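Pyrroline carboxylate reductase (Plasmodium falciparum, PDB 2RCY) probably reduces pyrroline-5-carboxylate to proline, the last step of proline biosynthesis, and binds the nicotinamide cofactor NADP. Local coordinates at residues G123-C128 with D143-C148; D158-T163 with E255-M260; A162-G167 with N248-A253; L175-L180 with N196-T201; A183-K186 with S190-L193. All blocks are in the same frame, centred on the assembly; numbering follows the deposited sequence. Where two conformers were deposited one is given.

Contact 1: G123-C128 with D143-C148; sequences GSFIYC and DIFNSC
Two aromatic residues, Phe125 of the strand and Phe145 of the helix, carry most of this buried contact. Their rings meet obliquely, with centroids 4.9 Å apart and planes inclined at 45°, so the pair is neither a stack nor a T-shape. The closer grip comes from a CH-pi contact: Phe145 CB sits over one face of the Phe125 ring, 3.8 Å from its centroid, while Phe145 CD1 comes within 3.5 Å of Phe125 CE2. Phe125 turns its CG anti to its own carbonyl carbon (chi1 -48°), which carries the ring to the side chain and carbonyl of Phe145.

A sulfur and two backbone oxygens also meet that ring. Cys148 SG approaches obliquely, 3.8 Å from Phe125 CZ; Phe145 O is 3.1 Å from Phe125 CE1, and Cys148 O lies in the ring plane at its edge. The polar link is a single backbone hydrogen bond, Gly123 N to Cys148 O at 3.0 Å.

Ile151 and Leu19 also touch both phenylalanines. Strand 123-129, helix 135-146 and strand 149-153 form a beta-alpha-beta crossover, and the contact packs its first strand against the helix end and the residues that follow, in this extension of the Rossmann-type sheet.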
# COMPACT_ATOMS: atom_id res chain seq x y z
N GLY A 123 -0.26 -26.84 29.38
CA GLY A 123 0.04 -25.42 29.52
C GLY A 123 1.51 -25.09 29.39
O GLY A 123 2.38 -25.93 29.63
N SER A 124 1.79 -23.85 28.98
CA SER A 124 3.15 -23.33 28.96
C SER A 124 3.26 -22.22 30.00
O SER A 124 2.43 -21.31 30.04
CB SER A 124 3.52 -22.82 27.57
OG SER A 124 4.87 -22.42 27.52
N PHE A 125 4.29 -22.31 30.83
CA PHE A 125 4.47 -21.37 31.93
C PHE A 125 5.88 -20.79 31.95
O PHE A 125 6.86 -21.47 31.65
CB PHE A 125 4.19 -22.05 33.28
CG PHE A 125 2.92 -22.84 33.33
CD1 PHE A 125 2.92 -24.20 33.02
CD2 PHE A 125 1.72 -22.24 33.71
CE1 PHE A 125 1.74 -24.95 33.07
CE2 PHE A 125 0.54 -22.98 33.76
CZ PHE A 125 0.55 -24.34 33.45
N ILE A 126 5.96 -19.51 32.30
CA ILE A 126 7.22 -18.85 32.63
C ILE A 126 7.05 -18.09 33.95
O ILE A 126 5.98 -17.55 34.22
CB ILE A 126 7.73 -17.88 31.52
CG1 ILE A 126 6.66 -16.84 31.11
CG2 ILE A 126 8.31 -18.66 30.34
CD1 ILE A 126 5.65 -17.29 30.06
N TYR A 127 8.10 -18.07 34.76
CA TYR A 127 8.03 -17.38 36.05
C TYR A 127 9.32 -16.73 36.52
O TYR A 127 10.42 -17.11 36.10
CB TYR A 127 7.46 -18.30 37.14
CG TYR A 127 8.47 -19.18 37.85
CD1 TYR A 127 9.00 -18.82 39.09
CD2 TYR A 127 8.90 -20.39 37.28
CE1 TYR A 127 9.93 -19.63 39.74
CE2 TYR A 127 9.82 -21.20 37.92
CZ TYR A 127 10.33 -20.82 39.15
OH TYR A 127 11.25 -21.62 39.79
N CYS A 128 9.16 -15.73 37.38
CA CYS A 128 10.25 -15.09 38.09
C CYS A 128 9.76 -14.80 39.51
O CYS A 128 8.55 -14.75 39.75
CB CYS A 128 10.67 -13.80 37.38
SG CYS A 128 9.35 -12.58 37.20
N ASP A 143 6.29 -27.83 40.81
CA ASP A 143 5.46 -29.04 40.85
C ASP A 143 3.99 -28.77 40.53
O ASP A 143 3.31 -29.63 39.97
CB ASP A 143 5.58 -29.72 42.22
CG ASP A 143 6.99 -30.18 42.53
OD1 ASP A 143 7.84 -30.24 41.62
OD2 ASP A 143 7.25 -30.49 43.72
N ILE A 144 3.51 -27.58 40.90
CA ILE A 144 2.13 -27.18 40.63
C ILE A 144 1.86 -27.04 39.14
O ILE A 144 0.83 -27.51 38.63
CB ILE A 144 1.74 -25.88 41.40
CG1 ILE A 144 1.50 -26.19 42.88
CG2 ILE A 144 0.49 -25.24 40.80
CD1 ILE A 144 1.42 -24.97 43.78
N PHE A 145 2.79 -26.40 38.43
CA PHE A 145 2.61 -26.10 37.01
C PHE A 145 3.16 -27.17 36.07
O PHE A 145 2.68 -27.30 34.94
CB PHE A 145 3.16 -24.70 36.69
CG PHE A 145 2.50 -23.60 37.48
CD1 PHE A 145 1.19 -23.21 37.21
CD2 PHE A 145 3.18 -22.95 38.50
CE1 PHE A 145 0.58 -22.19 37.94
CE2 PHE A 145 2.58 -21.94 39.24
CZ PHE A 145 1.27 -21.56 38.96
N ASN A 146 4.14 -27.95 36.53
CA ASN A 146 4.62 -29.11 35.76
C ASN A 146 3.63 -30.28 35.76
O ASN A 146 3.77 -31.21 34.96
CB ASN A 146 6.00 -29.57 36.25
CG ASN A 146 7.15 -28.85 35.57
OD1 ASN A 146 7.09 -28.55 34.37
ND2 ASN A 146 8.20 -28.58 36.33
N SER A 147 2.65 -30.22 36.66
CA SER A 147 1.58 -31.22 36.72
C SER A 147 0.56 -31.03 35.60
O SER A 147 -0.12 -31.98 35.20
CB SER A 147 0.89 -31.19 38.08
OG SER A 147 0.04 -30.06 38.21
N CYS A 148 0.45 -29.80 35.10
CA CYS A 148 -0.48 -29.47 34.02
C CYS A 148 0.19 -28.73 32.86
O CYS A 148 -0.46 -27.98 32.12
CB CYS A 148 -1.68 -28.68 34.56
SG CYS A 148 -1.25 -27.09 35.32

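Contact 2: D158-T163 with E255-M260; sequences DMDIAT and EKSKAM
Asp160 meets Ser257 and Lys258 where helix 159-167 crosses the end of helix 242-260, two members of the helical dimerisation domain of this reductase family. The axes of segments 159-163 and 255-260 approach to 8.5 Å, with 135° between their directions. The side chain of Thr163, one turn on, is about 6 Å from the bound NADP.

The aspartate shows how one short side chain can serve two neighbours. Its CB leads toward the other helix and lies beside both Ser257 OG and Lys258 CG. CG is turned anti to the carbonyl carbon (chi1 -56°), which sets the carboxylate against the lysine, 3.4 Å from Asp160 CG to Lys258 CG. From there the two oxygens part company. OD1 offers its anti lone pair, the one away from OD2, and Ser257 OG donates to Asp160 OD1 at 2.7 Å. That bond gives the buried carboxylate a polar partner across the helix pair. OD2 instead rests against the lysine's methylenes, 3.4 Å from Asp160 OD2 to Lys258 CG.

Lys258 extends across the carboxylate at about a right angle, with Lys258 CE 3.7 Å from Asp160 OD2, but its ammonium stops short of a salt bridge, Lys258 NZ remaining 5.0 Å from Asp160 OD2.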
# COMPACT_ATOMS: atom_id res chain seq x y z
N ASP A 158 12.58 -10.58 30.83
CA ASP A 158 12.16 -11.42 29.72
C ASP A 158 10.69 -11.86 29.82
O ASP A 158 10.19 -12.56 28.94
CB ASP A 158 13.06 -12.66 29.62
CG ASP A 158 14.46 -12.34 29.13
OD1 ASP A 158 14.71 -11.20 28.69
OD2 ASP A 158 15.32 -13.24 29.20
N MSE A 159 10.02 -11.44 30.88
CA MSE A 159 8.63 -11.84 31.14
C MSE A 159 7.63 -11.27 30.14
O MSE A 159 6.62 -11.90 29.85
CB MSE A 159 8.21 -11.46 32.56
CG MSE A 159 8.77 -12.35 33.66
SE MSE A 159 7.95 -14.13 33.74
CE MSE A 159 6.09 -13.64 34.08
N ASP A 160 7.93 -10.08 29.63
CA ASP A 160 7.02 -9.38 28.72
C ASP A 160 6.96 -10.03 27.33
O ASP A 160 5.87 -10.21 26.78
CB ASP A 160 7.41 -7.90 28.61
CG ASP A 160 7.45 -7.21 29.96
OD1 ASP A 160 6.38 -7.06 30.59
OD2 ASP A 160 8.55 -6.81 30.40
N ILE A 161 8.12 -10.39 26.79
CA ILE A 161 8.19 -11.10 25.51
C ILE A 161 7.67 -12.55 25.64
O ILE A 161 7.01 -13.06 24.73
CB ILE A 161 9.61 -11.04 24.86
CG1 ILE A 161 9.68 -11.85 23.55
CG2 ILE A 161 10.70 -11.51 25.82
CD1 ILE A 161 8.82 -11.30 22.44
N ALA A 162 7.96 -13.18 26.78
CA ALA A 162 7.48 -14.53 27.05
C ALA A 162 5.96 -14.59 27.16
O ALA A 162 5.34 -15.55 26.71
CB ALA A 162 8.14 -15.07 28.31
N THR A 163 5.37 -13.55 27.76
CA THR A 163 3.92 -13.40 27.83
C THR A 163 3.32 -13.30 26.42
O THR A 163 2.31 -13.93 26.12
CB THR A 163 3.53 -12.13 28.64
OG1 THR A 163 4.13 -12.19 29.94
CG2 THR A 163 2.01 -12.02 28.80
N GLU A 255 5.02 -4.87 23.88
CA GLU A 255 4.99 -3.45 24.24
C GLU A 255 3.86 -3.14 25.21
O GLU A 255 4.00 -2.31 26.10
CB GLU A 255 4.84 -2.58 22.99
CG GLU A 255 6.08 -2.46 22.12
CD GLU A 255 5.86 -1.57 20.91
OE1 GLU A 255 6.27 -1.97 19.80
OE2 GLU A 255 5.29 -0.47 21.06
N LYS A 256 2.72 -3.81 25.00
CA LYS A 256 1.54 -3.63 25.85
C LYS A 256 1.79 -4.17 27.25
O LYS A 256 1.35 -3.57 28.24
CB LYS A 256 0.31 -4.28 25.21
CG LYS A 256 -0.97 -4.22 26.04
CD LYS A 256 -1.52 -2.80 26.19
CE LYS A 256 -2.78 -2.80 27.04
NZ LYS A 256 -3.42 -1.46 27.09
N SER A 257 2.50 -5.29 27.34
CA SER A 257 2.92 -5.87 28.61
C SER A 257 3.85 -4.92 29.37
O SER A 257 3.74 -4.77 30.59
CB SER A 257 3.60 -7.22 28.39
OG SER A 257 3.97 -7.82 29.61
N LYS A 258 4.75 -4.26 28.64
CA LYS A 258 5.68 -3.30 29.23
C LYS A 258 5.02 -1.97 29.58
O LYS A 258 5.43 -1.30 30.53
CB LYS A 258 6.88 -3.08 28.30
CG LYS A 258 7.88 -4.21 28.33
CD LYS A 258 9.09 -3.93 27.46
CE LYS A 258 10.09 -5.07 27.55
NZ LYS A 258 11.25 -4.87 26.64
N ALA A 259 4.01 -1.58 28.80
CA ALA A 259 3.25 -0.35 29.05
C ALA A 259 2.46 -0.45 30.35
O ALA A 259 2.42 0.51 31.13
CB ALA A 259 2.32 -0.05 27.88
N MSE A 260 1.84 -1.60 30.58
CA MSE A 260 1.14 -1.88 31.83
C MSE A 260 2.15 -2.05 32.96
O MSE A 260 1.82 -1.83 34.13
CB MSE A 260 0.28 -3.14 31.69
CG MSE A 260 -0.77 -3.06 30.58
SE MSE A 260 -1.55 -4.79 30.12
CE MSE A 260 -2.97 -4.85 31.47

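Contact 3: A162-G167 with N248-A253; sequences ATAISG and NAVEAA
Between Ala164 and Val250 the flat group that matters is a backbone carbonyl, since no ring or planar side chain of either segment enters the contact. Ala164 CB presses against that carbonyl, 3.3 Å from Val250 O, so a methyl group meets a peptide oxygen directly. The aromatic neighbour belongs to helix 169-186: Tyr172 touches Val250 and Ala253, and its hydroxyl is hydrogen-bonded to Ala164 O.

The same methyl serves two further partners. Ala253 CB faces Ala164 CB at 3.8 Å, methyl to methyl, and Val250 CG1 reaches Ala164 CB at an equal distance. The alanines on both helices are consistent with the close approach of this helix pair of the dimerisation domain: the axes of 162-167 and 248-253 approach to 8.4 Å, with 123° between their N-to-C directions, and the CA atoms of Ala164 and Ala253 are 5.3 Å from each other. A wider pi-type turn at 163-167 marks this part of the first helix.

Val250 also reaches Ile165, the residue after Ala164. Its CG1 lies anti to the backbone N (chi1 175°) and thereby points one methyl at both Ala164 and Ile165, meeting Ile165 CG1 at 3.8 Å; the two branched side chains cross obliquely. The second subunit adds to this pair: Ile165 packs on its Gly184 and Val250 on its Ala183. Glu251, on another side of its helix, forms a salt bridge with Lys186 of that second subunit and touches Tyr235 of a third subunit.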
# COMPACT_ATOMS: atom_id res chain seq x y z
N ALA A 162 7.96 -13.18 26.78
CA ALA A 162 7.48 -14.53 27.05
C ALA A 162 5.96 -14.59 27.16
O ALA A 162 5.34 -15.55 26.71
CB ALA A 162 8.14 -15.07 28.31
N THR A 163 5.37 -13.55 27.76
CA THR A 163 3.92 -13.40 27.83
C THR A 163 3.32 -13.30 26.42
O THR A 163 2.31 -13.93 26.12
CB THR A 163 3.53 -12.13 28.64
OG1 THR A 163 4.13 -12.19 29.94
CG2 THR A 163 2.01 -12.02 28.80
N ALA A 164 3.98 -12.51 25.57
CA ALA A 164 3.55 -12.30 24.19
C ALA A 164 3.56 -13.59 23.35
O ALA A 164 2.74 -13.75 22.45
CB ALA A 164 4.41 -11.24 23.53
N ILE A 165 4.49 -14.49 23.67
CA ILE A 165 4.62 -15.77 22.96
C ILE A 165 3.83 -16.89 23.64
O ILE A 165 3.00 -17.54 23.02
CB ILE A 165 6.11 -16.18 22.81
CG1 ILE A 165 6.82 -15.26 21.81
CG2 ILE A 165 6.24 -17.65 22.38
CD1 ILE A 165 8.32 -15.35 21.86
N SER A 166 4.11 -17.10 24.93
CA SER A 166 3.53 -18.22 25.66
C SER A 166 2.12 -17.92 26.18
O SER A 166 1.22 -18.74 26.02
CB SER A 166 4.45 -18.63 26.81
OG SER A 166 3.85 -19.61 27.64
N GLY A 167 1.94 -16.75 26.78
CA GLY A 167 0.64 -16.34 27.32
C GLY A 167 -0.38 -16.03 26.24
O GLY A 167 -1.50 -16.54 26.28
N ASN A 248 5.38 -8.75 14.24
CA ASN A 248 4.78 -7.48 14.65
C ASN A 248 3.69 -7.67 15.70
O ASN A 248 3.55 -6.85 16.61
CB ASN A 248 4.23 -6.74 13.42
CG ASN A 248 3.74 -5.34 13.75
OD1 ASN A 248 2.57 -5.03 13.55
ND2 ASN A 248 4.64 -4.50 14.24
N ALA A 249 2.91 -8.74 15.56
CA ALA A 249 1.86 -9.07 16.53
C ALA A 249 2.44 -9.39 17.91
O ALA A 249 1.94 -8.90 18.92
CB ALA A 249 1.03 -10.23 16.03
N VAL A 250 3.49 -10.21 17.93
CA VAL A 250 4.18 -10.57 19.16
C VAL A 250 4.78 -9.33 19.82
O VAL A 250 4.62 -9.13 21.02
CB VAL A 250 5.29 -11.64 18.89
CG1 VAL A 250 6.08 -11.93 20.16
CG2 VAL A 250 4.67 -12.93 18.36
N GLU A 251 5.46 -8.50 19.03
CA GLU A 251 6.11 -7.29 19.54
C GLU A 251 5.11 -6.25 20.06
O GLU A 251 5.38 -5.59 21.06
CB GLU A 251 7.03 -6.69 18.48
CG GLU A 251 7.93 -5.57 19.01
CD GLU A 251 9.13 -5.30 18.13
OE1 GLU A 251 9.72 -6.26 17.59
OE2 GLU A 251 9.50 -4.12 18.00
N ALA A 252 3.98 -6.12 19.37
CA ALA A 252 2.90 -5.23 19.81
C ALA A 252 2.35 -5.65 21.17
O ALA A 252 2.06 -4.81 22.02
CB ALA A 252 1.79 -5.18 18.77
N ALA A 253 2.20 -6.97 21.36
CA ALA A 253 1.79 -7.54 22.63
C ALA A 253 2.87 -7.32 23.71
O ALA A 253 2.55 -7.00 24.85
CB ALA A 253 1.49 -9.02 22.47

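Contact 4: L175-L180 with N196-T201; sequences LFIESL and NLVLQT
Segments 175-180 and 196-201, of helices 169-186 and 191-211, pass with their axes 9.8 Å apart and 137° between directions, and Ile177 and Val198 make the nearest backbone pair, CA to CA 6.7 Å. Apolar side chains carry the contact, and no hydrogen bond crosses it.

Val198 is the central piece, with both of its methyls in use. CG1 stands anti to the backbone N (chi1 166°) and is shared between two residues of the opposing helix: Val198 CG1 lies 3.9 Å from Ile177 CG2, and it touches the terminal methyl CD1 of Leu180 as well. The other branch is packed more closely, with Val198 CG2 3.5 Å from Leu180 CB, low on the leucine and near its backbone. Leu199 contributes a lighter touch: although its CB leads off to one side, the chain returns to bring Leu199 CD2 within 4.2 Å of Ile177 CG2, the two side chains meeting at about a right angle.

The same Leu180 CD1 also lies over one face of the Phe176 ring, 3.6 Å above the plane and offset toward the rim. That phenylalanine in turn stacks on Phe176 of the second subunit, and Glu178 forms salt bridges with Lys220 and Lys243 of that same subunit. The helix pair is thus packed within the chain and against the partner subunit at once. Such apolar packing between consecutive, obliquely antiparallel helices is that of a helical hairpin, here a building block of the dimerisation domain of pyrroline-5-carboxylate reductases.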
# COMPACT_ATOMS: atom_id res chain seq x y z
N LEU A 175 -6.16 -18.60 15.72
CA LEU A 175 -6.49 -17.84 14.51
C LEU A 175 -5.85 -18.45 13.27
O LEU A 175 -6.46 -18.46 12.20
CB LEU A 175 -6.09 -16.36 14.66
CG LEU A 175 -6.53 -15.38 13.57
CD1 LEU A 175 -8.05 -15.29 13.45
CD2 LEU A 175 -5.94 -14.01 13.81
N PHE A 176 -4.63 -18.96 13.42
CA PHE A 176 -3.94 -19.70 12.37
C PHE A 176 -4.78 -20.91 11.96
O PHE A 176 -5.08 -21.09 10.77
CB PHE A 176 -2.56 -20.14 12.88
CG PHE A 176 -1.66 -20.73 11.82
CD1 PHE A 176 -1.23 -19.97 10.74
CD2 PHE A 176 -1.20 -22.04 11.94
CE1 PHE A 176 -0.39 -20.52 9.77
CE2 PHE A 176 -0.36 -22.60 10.98
CZ PHE A 176 0.05 -21.83 9.89
N ILE A 177 -5.18 -21.72 12.95
CA ILE A 177 -6.06 -22.87 12.75
C ILE A 177 -7.39 -22.44 12.11
O ILE A 177 -7.88 -23.09 11.19
CB ILE A 177 -6.32 -23.63 14.08
CG1 ILE A 177 -5.02 -24.22 14.63
CG2 ILE A 177 -7.37 -24.74 13.90
CD1 ILE A 177 -5.06 -24.59 16.11
N GLU A 178 -7.94 -21.34 12.62
CA GLU A 178 -9.18 -20.76 12.10
C GLU A 178 -9.07 -20.39 10.62
O GLU A 178 -9.97 -20.68 9.83
CB GLU A 178 -9.56 -19.53 12.93
CG GLU A 178 -10.88 -18.87 12.57
CD GLU A 178 -11.10 -17.55 13.29
OE1 GLU A 178 -10.64 -17.41 14.45
OE2 GLU A 178 -11.72 -16.64 12.70
N SER A 179 -7.96 -19.76 10.25
CA SER A 179 -7.72 -19.29 8.88
C SER A 179 -7.51 -20.45 7.90
O SER A 179 -7.97 -20.39 6.76
CB SER A 179 -6.52 -18.35 8.83
OG SER A 179 -6.60 -17.36 9.84
N LEU A 180 -6.81 -21.48 8.35
CA LEU A 180 -6.54 -22.66 7.52
C LEU A 180 -7.82 -23.43 7.20
O LEU A 180 -8.01 -23.87 6.06
CB LEU A 180 -5.51 -23.57 8.19
CG LEU A 180 -4.04 -23.12 8.19
CD1 LEU A 180 -3.27 -23.84 9.28
CD2 LEU A 180 -3.39 -23.35 6.83
N ASN A 196 -9.78 -31.55 10.78
CA ASN A 196 -8.97 -32.76 10.94
C ASN A 196 -7.63 -32.67 10.22
O ASN A 196 -6.59 -32.97 10.79
CB ASN A 196 -9.73 -34.00 10.45
CG ASN A 196 -10.95 -34.32 11.30
OD1 ASN A 196 -10.95 -34.10 12.51
ND2 ASN A 196 -11.99 -34.85 10.66
N LEU A 197 -7.68 -32.23 8.96
CA LEU A 197 -6.48 -32.06 8.14
C LEU A 197 -5.54 -30.98 8.68
O LEU A 197 -4.33 -31.12 8.58
CB LEU A 197 -6.86 -31.76 6.69
CG LEU A 197 -6.77 -32.88 5.65
CD1 LEU A 197 -7.52 -34.14 6.06
CD2 LEU A 197 -7.27 -32.38 4.30
N VAL A 198 -6.11 -29.92 9.24
CA VAL A 198 -5.32 -28.82 9.81
C VAL A 198 -4.62 -29.27 11.10
O VAL A 198 -3.40 -29.13 11.23
CB VAL A 198 -6.18 -27.55 10.05
CG1 VAL A 198 -5.47 -26.55 10.96
CG2 VAL A 198 -6.54 -26.90 8.73
N LEU A 199 -5.39 -29.82 12.04
CA LEU A 199 -4.86 -30.24 13.33
C LEU A 199 -3.80 -31.33 13.22
O LEU A 199 -2.82 -31.32 13.97
CB LEU A 199 -6.00 -30.70 14.26
CG LEU A 199 -7.06 -29.68 14.69
CD1 LEU A 199 -8.11 -30.36 15.54
CD2 LEU A 199 -6.45 -28.50 15.44
N GLN A 200 -3.99 -32.25 12.28
CA GLN A 200 -3.03 -33.34 12.05
C GLN A 200 -1.77 -32.85 11.34
O GLN A 200 -0.68 -33.38 11.55
CB GLN A 200 -3.70 -34.49 11.28
CG GLN A 200 -2.84 -35.75 11.10
CD GLN A 200 -2.25 -36.28 12.40
OE1 GLN A 200 -2.85 -36.18 13.47
NE2 GLN A 200 -1.05 -36.85 12.30
N THR A 201 -1.93 -31.82 10.50
CA THR A 201 -0.80 -31.21 9.80
C THR A 201 0.09 -30.43 10.77
O THR A 201 1.32 -30.47 10.65
CB THR A 201 -1.28 -30.29 8.65
OG1 THR A 201 -2.03 -31.07 7.71
CG2 THR A 201 -0.11 -29.65 7.93

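Contact 5: A183-K186 with S190-L193; sequences AGVK and SREL
Arg191 NH1 has two acidic partners, a salt bridge to Asp182 and a long, weak ion pair with Asp221 of a fourth subunit, and also rests 3.8 Å from Val185 CG2. The setting is the tight turn of a helical hairpin, where helix 169-186 ends and, after only a few residues, helix 191-211 begins.

Across that turn the contact is essentially one valine against one arginine. Val185 CG2 lies over the centre of one guanidinium face, 3.7 Å above its plane, and the other methyl approaches a terminal nitrogen, Val185 CG1 to Arg191 NH2 being 3.9 Å. The arginine reaches this position by bending at its third torsion (chi3 -93°), which folds the head back over the valine. This is an apolar contact, and a methyl over the face is compatible with NH1 meeting Asp182. The base of the arginine is touched too, with Val185 CG2 3.8 Å from Arg191 CA, so a single methyl spans the space between the arginine's backbone and its head.

The valine also packs on Val224 of the fourth subunit, which places the turn at a subunit boundary. Lys186, next in the chain, makes a cation-pi contact with Tyr235 of that fourth subunit.

Ser190 comes nearest to Val185 in backbone terms, CA to CA 5.6 Å, yet its side chain points away from Val185 and caps the second helix. As N-cap residue its hydroxyl accepts from the first turn, a nearly straight bond of 3.1 Å from Leu193 N to Ser190 OG, with 163° at the hydrogen.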
# COMPACT_ATOMS: atom_id res chain seq x y z
N ALA A 183 -9.93 -21.46 4.64
CA ALA A 183 -9.35 -21.64 3.31
C ALA A 183 -9.82 -22.95 2.68
O ALA A 183 -10.09 -23.01 1.48
CB ALA A 183 -7.84 -21.59 3.39
N GLY A 184 -9.93 -23.99 3.52
CA GLY A 184 -10.43 -25.29 3.09
C GLY A 184 -11.92 -25.30 2.81
O GLY A 184 -12.35 -25.86 1.80
N VAL A 185 -12.69 -24.69 3.70
CA VAL A 185 -14.15 -24.59 3.53
C VAL A 185 -14.49 -23.79 2.27
O VAL A 185 -15.40 -24.18 1.53
CB VAL A 185 -14.84 -23.97 4.78
CG1 VAL A 185 -16.36 -23.92 4.59
CG2 VAL A 185 -14.51 -24.75 6.03
N LYS A 186 -13.76 -22.71 2.03
CA LYS A 186 -13.98 -21.88 0.84
C LYS A 186 -13.77 -22.65 -0.46
O LYS A 186 -14.50 -22.45 -1.43
CB LYS A 186 -13.08 -20.63 0.87
CG LYS A 186 -13.30 -19.68 -0.29
CD LYS A 186 -12.30 -18.54 -0.29
CE LYS A 186 -12.53 -17.61 -1.48
NZ LYS A 186 -12.00 -18.15 -2.76
N SER A 190 -15.35 -29.84 3.63
CA SER A 190 -16.24 -29.64 4.77
C SER A 190 -15.46 -29.03 5.93
O SER A 190 -14.23 -29.13 5.97
CB SER A 190 -16.89 -30.97 5.19
OG SER A 190 -15.97 -31.79 5.90
N ARG A 191 -16.17 -28.40 6.86
CA ARG A 191 -15.55 -27.80 8.04
C ARG A 191 -14.91 -28.85 8.95
O ARG A 191 -13.84 -28.62 9.52
CB ARG A 191 -16.57 -26.93 8.79
CG ARG A 191 -16.07 -26.35 10.12
CD ARG A 191 -16.77 -25.04 10.45
NE ARG A 191 -16.00 -23.90 9.96
CZ ARG A 191 -16.35 -23.12 8.94
NH1 ARG A 191 -15.56 -22.12 8.59
NH2 ARG A 191 -17.48 -23.34 8.27
N GLU A 192 -15.57 -30.01 9.06
CA GLU A 192 -15.07 -31.11 9.89
C GLU A 192 -13.76 -31.67 9.34
O GLU A 192 -12.78 -31.81 10.09
CB GLU A 192 -16.12 -32.23 9.99
CG GLU A 192 -15.88 -33.21 11.14
CD GLU A 192 -16.90 -34.34 11.18
OE1 GLU A 192 -17.56 -34.50 12.23
OE2 GLU A 192 -17.04 -35.07 10.18
N LEU A 193 -13.74 -31.98 8.05
CA LEU A 193 -12.55 -32.51 7.39
C LEU A 193 -11.39 -31.51 7.41
O LEU A 193 -10.25 -31.89 7.70
CB LEU A 193 -12.86 -32.94 5.95
CG LEU A 193 -11.71 -33.43 5.07
CD1 LEU A 193 -11.22 -34.81 5.51
CD2 LEU A 193 -12.13 -33.46 3.62

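The five contacts divide between the chain's two regions. Contact 1, first along the sequence, joins a strand of the Rossmann-type sheet to a covering helix; contacts 2 to 5 lie in the helical dimerisation domain. Contacts 2 and 3 use the same two helices, 159-167 and 242-260, with centres about 7 Å apart, and close a long loop in which contacts 4 and 5 are nested. Those two share helices 169-186 and 191-211, their centres about 10 Å apart, with contact 5 at the turn. Helix 159-167 also touches strand 123-129, joining contact 1 to contacts 2 and 3, whose centres are each about 18 Å from its own. All five touch a second subunit, so the interface takes in both the sheet region and the helices.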